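Local coordinates for protein DraIII (Deinococcus radiophilus, PDB 4L0K) that acts as a type II restriction endonuclease, cutting double-stranded DNA at a specific sequence, probably with a catalytic core of the His-Me finger kind, at residues W124-L129 / V194-R199; C157-L162 / F200-Q205. All blocks are in the same frame, centred on the assembly; numbering follows the deposited sequence.

Contact 1: W124-L129 / V194-R199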
loop_
_atom_site.group_PDB
_atom_site.type_symbol
_atom_site.label_atom_id
_atom_site.label_comp_id
_atom_site.label_asym_id
_atom_site.label_seq_id
_atom_site.Cartn_x
_atom_site.Cartn_y
_atom_site.Cartn_z
ATOM N N TRP A 124 24.434 7.338 -8.322
ATOM C CA TRP A 124 24.939 6.685 -9.523
ATOM C C TRP A 124 23.782 6.347 -10.487
ATOM O O TRP A 124 23.883 6.576 -11.699
ATOM C CB TRP A 124 25.739 5.440 -9.131
ATOM C CG TRP A 124 26.308 4.637 -10.279
ATOM C CD1 TRP A 124 27.450 4.907 -10.989
ATOM C CD2 TRP A 124 25.785 3.409 -10.813
ATOM N NE1 TRP A 124 27.658 3.937 -11.935
ATOM C CE2 TRP A 124 26.657 3.006 -11.853
ATOM C CE3 TRP A 124 24.660 2.622 -10.521
ATOM C CZ2 TRP A 124 26.431 1.846 -12.617
ATOM C CZ3 TRP A 124 24.439 1.457 -11.270
ATOM C CH2 TRP A 124 25.328 1.083 -12.308
ATOM N N LEU A 125 22.683 5.826 -9.940
ATOM C CA LEU A 125 21.505 5.497 -10.748
ATOM C C LEU A 125 20.967 6.777 -11.345
ATOM O O LEU A 125 20.559 6.803 -12.513
ATOM C CB LEU A 125 20.392 4.883 -9.888
ATOM C CG LEU A 125 20.132 3.381 -9.844
ATOM C CD1 LEU A 125 21.131 2.593 -10.688
ATOM C CD2 LEU A 125 20.075 2.899 -8.387
ATOM N N ALA A 126 20.950 7.835 -10.531
ATOM C CA ALA A 126 20.297 9.087 -10.934
ATOM C C ALA A 126 20.981 9.716 -12.152
ATOM O O ALA A 126 20.315 10.218 -13.061
ATOM C CB ALA A 126 20.215 10.077 -9.771
ATOM N N TYR A 127 22.308 9.667 -12.182
ATOM C CA TYR A 127 23.020 10.213 -13.341
ATOM C C TYR A 127 22.813 9.404 -14.641
ATOM O O TYR A 127 23.250 9.814 -15.711
ATOM C CB TYR A 127 24.515 10.424 -13.023
ATOM C CG TYR A 127 24.754 11.719 -12.289
ATOM C CD1 TYR A 127 24.540 12.934 -12.926
ATOM C CD2 TYR A 127 25.181 11.736 -10.962
ATOM C CE1 TYR A 127 24.740 14.137 -12.268
ATOM C CE2 TYR A 127 25.393 12.951 -10.291
ATOM C CZ TYR A 127 25.162 14.146 -10.953
ATOM O OH TYR A 127 25.338 15.370 -10.326
ATOM N N GLN A 128 22.136 8.266 -14.530
ATOM C CA GLN A 128 21.837 7.410 -15.668
ATOM C C GLN A 128 20.339 7.407 -15.987
ATOM O O GLN A 128 19.855 6.561 -16.744
ATOM C CB GLN A 128 22.304 5.983 -15.381
ATOM C CG GLN A 128 23.816 5.821 -15.298
ATOM C CD GLN A 128 24.225 4.431 -14.868
ATOM O OE1 GLN A 128 24.430 3.541 -15.698
ATOM N NE2 GLN A 128 24.337 4.229 -13.559
ATOM N N LEU A 129 19.609 8.349 -15.399
ATOM C CA LEU A 129 18.211 8.590 -15.750
ATOM C C LEU A 129 18.153 9.233 -17.134
ATOM O O LEU A 129 19.005 10.059 -17.463
ATOM C CB LEU A 129 17.610 9.588 -14.754
ATOM C CG LEU A 129 16.598 9.260 -13.650
ATOM C CD1 LEU A 129 16.173 7.801 -13.623
ATOM C CD2 LEU A 129 17.092 9.728 -12.280
ATOM N N VAL A 194 19.427 -1.671 -3.593
ATOM C CA VAL A 194 18.528 -0.527 -3.813
ATOM C C VAL A 194 18.469 -0.007 -5.235
ATOM O O VAL A 194 19.394 -0.209 -6.022
ATOM C CB VAL A 194 18.792 0.659 -2.855
ATOM C CG1 VAL A 194 18.446 0.259 -1.428
ATOM C CG2 VAL A 194 20.247 1.164 -2.988
ATOM N N GLY A 195 17.365 0.666 -5.550
ATOM C CA GLY A 195 17.252 1.340 -6.829
ATOM C C GLY A 195 16.061 2.268 -6.860
ATOM O O GLY A 195 15.599 2.695 -5.822
ATOM N N PHE A 196 15.546 2.567 -8.045
ATOM C CA PHE A 196 14.332 3.365 -8.147
ATOM C C PHE A 196 13.171 2.541 -8.708
ATOM O O PHE A 196 13.376 1.581 -9.485
ATOM C CB PHE A 196 14.575 4.610 -9.008
ATOM C CG PHE A 196 15.618 5.554 -8.444
ATOM C CD1 PHE A 196 15.523 6.025 -7.152
ATOM C CD2 PHE A 196 16.682 5.966 -9.223
ATOM C CE1 PHE A 196 16.473 6.884 -6.636
ATOM C CE2 PHE A 196 17.652 6.836 -8.721
ATOM C CZ PHE A 196 17.544 7.288 -7.414
ATOM N N ALA A 197 11.956 2.910 -8.299
ATOM C CA ALA A 197 10.736 2.248 -8.782
ATOM C C ALA A 197 9.581 3.234 -8.877
ATOM O O ALA A 197 9.484 4.154 -8.061
ATOM C CB ALA A 197 10.353 1.112 -7.864
ATOM N N HIS A 198 8.712 3.052 -9.873
ATOM C CA HIS A 198 7.411 3.714 -9.860
ATOM C C HIS A 198 6.715 3.455 -8.539
ATOM O O HIS A 198 6.815 2.354 -7.983
ATOM C CB HIS A 198 6.491 3.161 -10.949
ATOM C CG HIS A 198 6.982 3.404 -12.330
ATOM N ND1 HIS A 198 7.570 2.418 -13.088
ATOM C CD2 HIS A 198 7.001 4.531 -13.083
ATOM C CE1 HIS A 198 7.919 2.927 -14.259
ATOM N NE2 HIS A 198 7.587 4.205 -14.279
ATOM N N ARG A 199 5.998 4.465 -8.062
ATOM C CA ARG A 199 5.161 4.335 -6.875
ATOM C C ARG A 199 4.288 3.089 -6.978
ATOM O O ARG A 199 4.320 2.228 -6.094
ATOM C CB ARG A 199 4.290 5.575 -6.732
ATOM C CG ARG A 199 3.108 5.404 -5.812
ATOM C CD ARG A 199 3.424 5.846 -4.413
ATOM N NE ARG A 199 2.358 5.448 -3.495
ATOM C CZ ARG A 199 2.510 5.285 -2.184
ATOM N NH1 ARG A 199 1.471 4.917 -1.446
ATOM N NH2 ARG A 199 3.695 5.485 -1.609
#

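Contact 2: C157-L162 / F200-Q205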
loop_
_atom_site.group_PDB
_atom_site.type_symbol
_atom_site.label_atom_id
_atom_site.label_comp_id
_atom_site.label_asym_id
_atom_site.label_seq_id
_atom_site.Cartn_x
_atom_site.Cartn_y
_atom_site.Cartn_z
ATOM N N CYS A 157 12.920 1.324 -13.635
ATOM C CA CYS A 157 12.139 0.789 -12.520
ATOM C C CYS A 157 12.668 -0.605 -12.196
ATOM O O CYS A 157 12.795 -1.440 -13.091
ATOM C CB CYS A 157 10.643 0.734 -12.891
ATOM S SG CYS A 157 9.450 0.135 -11.583
ATOM N N GLU A 158 12.997 -0.856 -10.926
ATOM C CA GLU A 158 13.521 -2.163 -10.511
ATOM C C GLU A 158 12.487 -3.272 -10.640
ATOM O O GLU A 158 12.864 -4.435 -10.808
ATOM C CB GLU A 158 14.054 -2.134 -9.072
ATOM C CG GLU A 158 15.222 -1.218 -8.883
ATOM C CD GLU A 158 16.479 -1.726 -9.565
ATOM O OE1 GLU A 158 16.586 -2.957 -9.771
ATOM O OE2 GLU A 158 17.357 -0.894 -9.880
ATOM N N ILE A 159 11.205 -2.902 -10.515
ATOM C CA ILE A 159 10.077 -3.809 -10.737
ATOM C C ILE A 159 9.547 -3.814 -12.196
ATOM O O ILE A 159 9.673 -4.843 -12.829
ATOM C CB ILE A 159 8.904 -3.516 -9.772
ATOM C CG1 ILE A 159 9.353 -3.661 -8.318
ATOM C CG2 ILE A 159 7.729 -4.427 -10.080
ATOM C CD1 ILE A 159 9.507 -2.354 -7.596
ATOM N N CYS A 160 8.957 -2.689 -12.669
ATOM C CA CYS A 160 8.443 -2.432 -14.065
ATOM C C CYS A 160 9.495 -2.912 -15.149
ATOM O O CYS A 160 9.153 -3.519 -16.154
ATOM C CB CYS A 160 7.922 -0.897 -14.286
ATOM S SG CYS A 160 7.667 0.259 -12.579
ATOM N N LYS A 161 10.782 -2.658 -14.895
ATOM C CA LYS A 161 11.866 -2.661 -15.899
ATOM C C LYS A 161 11.733 -1.586 -16.980
ATOM O O LYS A 161 12.471 -1.610 -17.970
ATOM C CB LYS A 161 12.129 -4.028 -16.561
ATOM C CG LYS A 161 12.323 -5.184 -15.611
ATOM C CD LYS A 161 13.345 -4.919 -14.522
ATOM C CE LYS A 161 13.553 -6.214 -13.705
ATOM N NZ LYS A 161 14.214 -6.056 -12.380
ATOM N N LEU A 162 10.796 -0.657 -16.790
ATOM C CA LEU A 162 10.625 0.500 -17.670
ATOM C C LEU A 162 11.678 1.560 -17.391
ATOM O O LEU A 162 11.994 1.822 -16.234
ATOM C CB LEU A 162 9.237 1.121 -17.482
ATOM C CG LEU A 162 8.086 0.496 -18.261
ATOM C CD1 LEU A 162 6.808 1.247 -17.976
ATOM C CD2 LEU A 162 8.414 0.536 -19.741
ATOM N N PHE A 200 3.552 2.965 -8.078
ATOM C CA PHE A 200 2.681 1.808 -8.254
ATOM C C PHE A 200 3.429 0.485 -8.061
ATOM O O PHE A 200 2.979 -0.393 -7.313
ATOM C CB PHE A 200 1.974 1.799 -9.625
ATOM C CG PHE A 200 1.081 0.600 -9.807
ATOM C CD1 PHE A 200 -0.249 0.633 -9.375
ATOM C CD2 PHE A 200 1.584 -0.581 -10.338
ATOM C CE1 PHE A 200 -1.072 -0.491 -9.496
ATOM C CE2 PHE A 200 0.769 -1.712 -10.466
ATOM C CZ PHE A 200 -0.560 -1.666 -10.036
ATOM N N CYS A 201 4.553 0.349 -8.755
ATOM C CA CYS A 201 5.294 -0.911 -8.778
ATOM C C CYS A 201 5.846 -1.206 -7.381
ATOM O O CYS A 201 5.818 -2.344 -6.895
ATOM C CB CYS A 201 6.440 -0.849 -9.809
ATOM S SG CYS A 201 5.980 -0.369 -11.532
ATOM N N ASN A 202 6.334 -0.150 -6.741
ATOM C CA ASN A 202 6.846 -0.243 -5.388
ATOM C C ASN A 202 5.785 -0.677 -4.370
ATOM O O ASN A 202 6.057 -1.545 -3.546
ATOM C CB ASN A 202 7.480 1.078 -4.956
ATOM C CG ASN A 202 8.482 0.895 -3.846
ATOM O OD1 ASN A 202 9.123 -0.143 -3.750
ATOM N ND2 ASN A 202 8.622 1.903 -3.003
ATOM N N VAL A 203 4.580 -0.112 -4.414
ATOM C CA VAL A 203 3.565 -0.627 -3.484
ATOM C C VAL A 203 3.053 -2.032 -3.864
ATOM O O VAL A 203 2.786 -2.827 -2.979
ATOM C CB VAL A 203 2.427 0.373 -3.111
ATOM C CG1 VAL A 203 2.841 1.834 -3.332
ATOM C CG2 VAL A 203 1.152 0.038 -3.802
ATOM N N ALA A 204 2.999 -2.363 -5.160
ATOM C CA ALA A 204 2.582 -3.714 -5.556
ATOM C C ALA A 204 3.519 -4.782 -4.988
ATOM O O ALA A 204 3.071 -5.823 -4.506
ATOM C CB ALA A 204 2.484 -3.852 -7.101
ATOM N N GLN A 205 4.823 -4.521 -5.058
ATOM C CA GLN A 205 5.808 -5.498 -4.615
ATOM C C GLN A 205 5.638 -5.845 -3.131
ATOM O O GLN A 205 5.865 -6.988 -2.725
ATOM C CB GLN A 205 7.222 -4.976 -4.903
ATOM C CG GLN A 205 8.346 -5.946 -4.610
ATOM C CD GLN A 205 9.680 -5.225 -4.363
ATOM O OE1 GLN A 205 9.810 -4.034 -4.625
ATOM N NE2 GLN A 205 10.660 -5.949 -3.847
#

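Contact 1: W124-L129 / V194-R199
Leu125 and Phe196 carry the close-packed half of this contact, each with its CA–CB bond directed at the other segment. The leading ring carbon, Phe196 CE2, comes within 3.6 Å of Leu125 CB. The same ring presents its edge, in plane, to the backbone of Ala126, with Ala126 N 3.9 Å from Phe196 CE2. Phe196 reaches Leu125 and Ala126 with CG anti to its own carbonyl carbon (chi1 -62°); Phe169 adds an edge-to-face ring contact, and Leu122 and Val179 also touch the ring. The Leu125 CD2 methyl lies against the strand backbone, 3.6 Å from Gly195 CA, and next to it Val194 O accepts a hydrogen bond from Lys121. No hydrogen bond crosses the two segments, so the join is apolar.

Packing thins beyond this pair. Leu129 CD2 comes no closer than 4.6 Å to Phe196 CE2, and the strand departs toward exposed Arg199, which forms a salt bridge with Glu180. On the flank of 124-129 facing away from the strand the chemistry turns polar. Gln128 NE2 donates a nearly straight bond to Trp124 O (3.0 Å, 176°), approaching from above the carbonyl plane, while also lying over the centre of the Trp124 ring. A type I turn spans Ala126 to Leu129. Helix 112-126 thus packs on the second strand of the antiparallel hairpin 179-183/194-198, which, followed by helix 199-205, is consistent with the beta-beta-alpha unit of His-Me finger nucleases.

Contact 2: C157-L162 / F200-Q205
Ile159 overlaps Cys201 of the helix, its CB 3.6 Å from Cys201 CB, while its longer branch extends along the next helical turn. With CG1 anti to the carbonyl carbon (chi1 -59°), Ile159 CD1 arrives 3.4 Å from Gln205 OE1, the two side chains crossing at a slant. The amide nitrogen of Gln205 is used elsewhere, binding Lys208 O and His183 O. Replacing Ile159 by alanine removes CG1, CG2 and CD1, which would probably open a gap beside Cys201 and take away the methyl that touches Gln205 OE1.

The sulfur cluster needs caution. Cys160 SG is modelled 2.1 Å from Cys201 SG and 2.0 Å from Cys157 SG, yet one cysteine sulfur cannot belong to two disulfides at once, so the individual bonds are doubtful. The proximity of the three cysteines is better supported, Cys157 SG lying 3.5 Å from Cys201 SG. The second subunit closes over the edge: its Arg223 binds Cys160 O, and its Trp216 packs on Cys201. Two cysteines separated by two residues (a CXXC pair), facing His198 and Cys201 at a helix start, resemble a Cys-Cys-His-Cys zinc-finger site, though a metal here remains an inference.

Strand 194-198 runs directly into helix 199-205, so contacts 1 and 2 grip consecutive parts of one unit, with centres 11 Å apart. The centre of contact 1 lies about 10 Å from the centre of the chain, that of contact 2 about 16 Å. Contact 1 is core: carbon packs on carbon, and no other subunit touches its segments. Contact 2 is also largely buried but borders the second subunit, and its chemistry is dominated by sulfur. The two meet physically: Glu158 N lies 2.9 Å from Phe196 O, a probable hydrogen bond, and Ile159 CD1 packs 3.6 Å from Ala197 CB. His198, in the segment of contact 1, turns its imidazole toward the cysteines of contact 2.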